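Long-range contact in possible galactose mutarotase (Streptomyces platensis subsp. rosaceus, PDB 4RNL), which probably interconverts the alpha and beta anomers of galactose or a related aldose, as aldose 1-epimerases do, although its function has not been established: residues A[7-12]-A[24-29]. Residues are numbered along the deposited sequence; the frame is centred on the assembly and turned at random.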
ATOM      1  N   GLN A   7     -18.853  12.499  -5.040  1.00 15.33           N
ATOM      2  CA  GLN A   7     -20.000  11.611  -5.232  0.56 16.21           C
ATOM      3  C   GLN A   7     -19.595  10.197  -4.858  1.00 17.17           C
ATOM      4  O   GLN A   7     -18.568   9.702  -5.324  1.00 20.21           O
ATOM      5  CB  GLN A   7     -20.470  11.616  -6.687  0.56 17.46           C
ATOM      6  CG  GLN A   7     -20.978  12.952  -7.189  0.56 24.11           C
ATOM      7  CD  GLN A   7     -21.159  12.971  -8.703  0.56 31.46           C
ATOM      8  OE1 GLN A   7     -21.405  11.936  -9.326  0.56 33.55           O
ATOM      9  NE2 GLN A   7     -21.026  14.152  -9.299  0.56 32.80           N
ATOM     10  N   VAL A   8     -20.394   9.549  -4.014  1.00 15.10           N
ATOM     11  CA  VAL A   8     -20.081   8.191  -3.563  1.00 15.04           C
ATOM     12  C   VAL A   8     -21.208   7.244  -3.974  1.00 18.67           C
ATOM     13  O   VAL A   8     -22.383   7.541  -3.753  1.00 20.54           O
ATOM     14  CB  VAL A   8     -19.889   8.141  -2.031  1.00 17.70           C
ATOM     15  CG1 VAL A   8     -19.458   6.740  -1.595  1.00 18.79           C
ATOM     16  CG2 VAL A   8     -18.856   9.175  -1.588  1.00 18.43           C
ATOM     17  N   SER A   9     -20.849   6.125  -4.597  1.00 14.15           N
ATOM     18  CA  SER A   9     -21.846   5.144  -4.995  0.75 21.67           C
ATOM     19  C   SER A   9     -21.291   3.731  -4.870  1.00 18.17           C
ATOM     20  O   SER A   9     -20.088   3.516  -4.822  1.00 18.83           O
ATOM     21  CB  SER A   9     -22.337   5.407  -6.417  0.75 23.01           C
ATOM     22  OG  SER A   9     -21.281   5.240  -7.339  0.75 22.43           O
ATOM     23  N   ARG A  10     -22.194   2.766  -4.759  1.00 17.26           N
ATOM     24  CA  ARG A  10     -21.811   1.373  -4.542  1.00 16.58           C
ATOM     25  C   ARG A  10     -22.616   0.466  -5.457  1.00 18.85           C
ATOM     26  O   ARG A  10     -23.827   0.670  -5.645  1.00 20.18           O
ATOM     27  CB  ARG A  10     -22.072   0.982  -3.082  1.00 22.03           C
ATOM     28  CG  ARG A  10     -21.878  -0.495  -2.781  1.00 27.00           C
ATOM     29  CD  ARG A  10     -22.607  -0.901  -1.508  1.00 33.57           C
ATOM     30  NE  ARG A  10     -24.058  -0.881  -1.662  1.00 41.64           N
ATOM     31  CZ  ARG A  10     -24.913  -0.916  -0.645  1.00 55.08           C
ATOM     32  NH1 ARG A  10     -26.219  -0.894  -0.871  1.00 64.02           N
ATOM     33  NH2 ARG A  10     -24.458  -0.965   0.601  1.00 59.12           N
ATOM     34  N   GLU A  11     -21.948  -0.520  -6.056  1.00 15.17           N
ATOM     35  CA  GLU A  11     -22.633  -1.525  -6.871  0.62 18.55           C
ATOM     36  C   GLU A  11     -21.990  -2.888  -6.641  1.00 17.31           C
ATOM     37  O   GLU A  11     -20.837  -2.965  -6.235  1.00 17.96           O
ATOM     38  CB  GLU A  11     -22.587  -1.162  -8.363  0.62 25.81           C
ATOM     39  CG  GLU A  11     -23.224   0.186  -8.739  0.62 28.90           C
ATOM     40  CD  GLU A  11     -24.733   0.247  -8.509  0.62 33.29           C
ATOM     41  OE1 GLU A  11     -25.360  -0.810  -8.274  0.62 38.07           O
ATOM     42  OE2 GLU A  11     -25.295   1.364  -8.561  0.62 28.90           O
ATOM     43  N   PRO A  12     -22.746  -3.974  -6.882  1.00 18.71           N
ATOM     44  CA  PRO A  12     -22.124  -5.298  -6.750  1.00 19.73           C
ATOM     45  C   PRO A  12     -20.967  -5.425  -7.739  1.00 19.80           C
ATOM     46  O   PRO A  12     -21.061  -4.870  -8.842  1.00 19.90           O
ATOM     47  CB  PRO A  12     -23.253  -6.254  -7.147  1.00 21.18           C
ATOM     48  CG  PRO A  12     -24.513  -5.501  -6.836  1.00 25.21           C
ATOM     49  CD  PRO A  12     -24.197  -4.056  -7.133  1.00 21.66           C
ATOM     50  N   ARG A  24     -18.232  -2.854  -5.184  1.00 13.53           N
ATOM     51  CA  ARG A  24     -17.279  -1.831  -5.628  1.00 11.18           C
ATOM     52  C   ARG A  24     -17.816  -0.443  -5.293  1.00 13.71           C
ATOM     53  O   ARG A  24     -18.932  -0.093  -5.674  1.00 15.51           O
ATOM     54  CB  ARG A  24     -16.985  -1.940  -7.131  1.00 14.15           C
ATOM     55  CG  ARG A  24     -15.969  -0.896  -7.617  1.00 12.21           C
ATOM     56  CD  ARG A  24     -15.424  -1.204  -8.999  1.00 16.24           C
ATOM     57  NE  ARG A  24     -16.451  -1.114 -10.038  1.00 18.99           N
ATOM     58  CZ  ARG A  24     -16.203  -1.184 -11.344  1.00 23.66           C
ATOM     59  NH1 ARG A  24     -14.961  -1.353 -11.772  1.00 18.14           N
ATOM     60  NH2 ARG A  24     -17.198  -1.088 -12.223  1.00 25.32           N
ATOM     61  N   TRP A  25     -17.030   0.341  -4.566  1.00 12.70           N
ATOM     62  CA  TRP A  25     -17.428   1.698  -4.206  1.00 12.16           C
ATOM     63  C   TRP A  25     -16.711   2.680  -5.111  1.00 15.45           C
ATOM     64  O   TRP A  25     -15.497   2.574  -5.318  1.00 16.61           O
ATOM     65  CB  TRP A  25     -17.067   1.972  -2.746  1.00 11.44           C
ATOM     66  CG  TRP A  25     -17.952   1.230  -1.780  1.00 13.92           C
ATOM     67  CD1 TRP A  25     -17.894  -0.102  -1.460  1.00 13.01           C
ATOM     68  CD2 TRP A  25     -19.029   1.782  -1.009  1.00 12.90           C
ATOM     69  NE1 TRP A  25     -18.870  -0.404  -0.529  1.00 14.59           N
ATOM     70  CE2 TRP A  25     -19.579   0.730  -0.244  1.00 13.05           C
ATOM     71  CE3 TRP A  25     -19.584   3.061  -0.901  1.00 12.98           C
ATOM     72  CZ2 TRP A  25     -20.662   0.924   0.620  1.00 15.82           C
ATOM     73  CZ3 TRP A  25     -20.652   3.251  -0.037  1.00 14.71           C
ATOM     74  CH2 TRP A  25     -21.180   2.187   0.711  1.00 21.59           C
ATOM     75  N   THR A  26     -17.461   3.631  -5.663  1.00 11.80           N
ATOM     76  CA  THR A  26     -16.883   4.620  -6.566  1.00 12.36           C
ATOM     77  C   THR A  26     -16.904   5.988  -5.914  1.00 16.32           C
ATOM     78  O   THR A  26     -17.957   6.462  -5.477  1.00 17.65           O
ATOM     79  CB  THR A  26     -17.644   4.697  -7.896  1.00 17.10           C
ATOM     80  OG1 THR A  26     -17.558   3.438  -8.567  1.00 15.02           O
ATOM     81  CG2 THR A  26     -17.034   5.763  -8.796  1.00 18.13           C
ATOM     82  N   LEU A  27     -15.728   6.603  -5.823  1.00 12.24           N
ATOM     83  CA  LEU A  27     -15.593   7.958  -5.298  1.00 12.86           C
ATOM     84  C   LEU A  27     -15.252   8.849  -6.481  1.00 16.65           C
ATOM     85  O   LEU A  27     -14.275   8.594  -7.190  1.00 13.78           O
ATOM     86  CB  LEU A  27     -14.462   8.017  -4.258  1.00 16.40           C
ATOM     87  CG  LEU A  27     -14.707   7.497  -2.835  1.00 22.29           C
ATOM     88  CD1 LEU A  27     -15.330   6.113  -2.800  1.00 21.10           C
ATOM     89  CD2 LEU A  27     -13.414   7.483  -2.046  1.00 16.02           C
ATOM     90  N   GLU A  28     -16.056   9.884  -6.711  1.00 17.45           N
ATOM     91  CA  GLU A  28     -15.888  10.730  -7.889  1.00 13.40           C
ATOM     92  C   GLU A  28     -15.902  12.206  -7.502  1.00 19.19           C
ATOM     93  O   GLU A  28     -16.877  12.677  -6.919  1.00 16.96           O
ATOM     94  CB  GLU A  28     -17.021  10.460  -8.887  1.00 17.38           C
ATOM     95  CG  GLU A  28     -17.144  11.497  -9.988  1.00 22.93           C
ATOM     96  CD  GLU A  28     -16.068  11.355 -11.039  1.00 28.72           C
ATOM     97  OE1 GLU A  28     -16.158  10.415 -11.855  1.00 30.06           O
ATOM     98  OE2 GLU A  28     -15.135  12.185 -11.053  1.00 32.79           O
ATOM     99  N   SER A  29     -14.836  12.938  -7.833  1.00 14.58           N
ATOM    100  CA  SER A  29     -14.789  14.372  -7.539  1.00 16.21           C
ATOM    101  C   SER A  29     -14.753  15.258  -8.782  1.00 19.12           C
ATOM    102  O   SER A  29     -14.410  16.437  -8.698  1.00 17.51           O
ATOM    103  CB  SER A  29     -13.640  14.723  -6.577  1.00 15.51           C
ATOM    104  OG  SER A  29     -12.366  14.336  -7.082  1.00 15.64           O
TER
HETATM  105  O   HOH W   1     -19.930   7.778  -7.524  1.00 20.49           O
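An antiparallel beta hairpin at the surface joins strand 7-15, an edge strand of a five-stranded antiparallel sheet within this chain, to strand 21-28, and across it Arg-10 lies over the indole of Trp-25. The two strands are joined by three pairs of backbone hydrogen bonds, Gln-7 with Glu-28, Ser-9 with Thr-26 and Glu-11 with Arg-24. In each pair both residues donate and accept; Gln-7 N to Glu-28 O, at 2.7 Å, is the shortest of the six bonds. The non-hydrogen-bonded pairs between them bring CA-H groups up to carbonyls, as where Val-8 CA lies 3.3 Å from Thr-26 O.

Val-8, Arg-10, Trp-25 and Leu-27 share the face turned towards strands 125-129 and 150-159, where Ala-126 and Glu-128 touch the indole and Leu-158 meets Leu-27. Arg-10 holds CG anti to its own N (chi1 173°), which carries the aliphatic chain along the indole face. Its CB sits 3.7 Å from the centroid of the six-membered ring, 8° off the normal, a CH-pi contact, while CD reaches CZ2 of Trp-25 at 3.4 Å. The guanidinium does not stack: its plane is turned 76° from the ring. Val-8 comes in at the edge instead, its CG1 in the ring plane and 3.7 Å from Trp-25 CE3.

On the other face, Arg-24 hydrogen-bonds Gln-46 through NH1, and Glu-28 OE2 accepts a hydrogen bond from Gly-30 N and forms a salt bridge with Arg-57. Between these two charged residues, in one of the two modelled conformers of Ser-9, a water links the strands, 2.9 Å from Ser-9 OG; it donates a hydrogen bond to Thr-26 O at 3.1 Å, the same carbonyl oxygen that accepts from Ser-9 N.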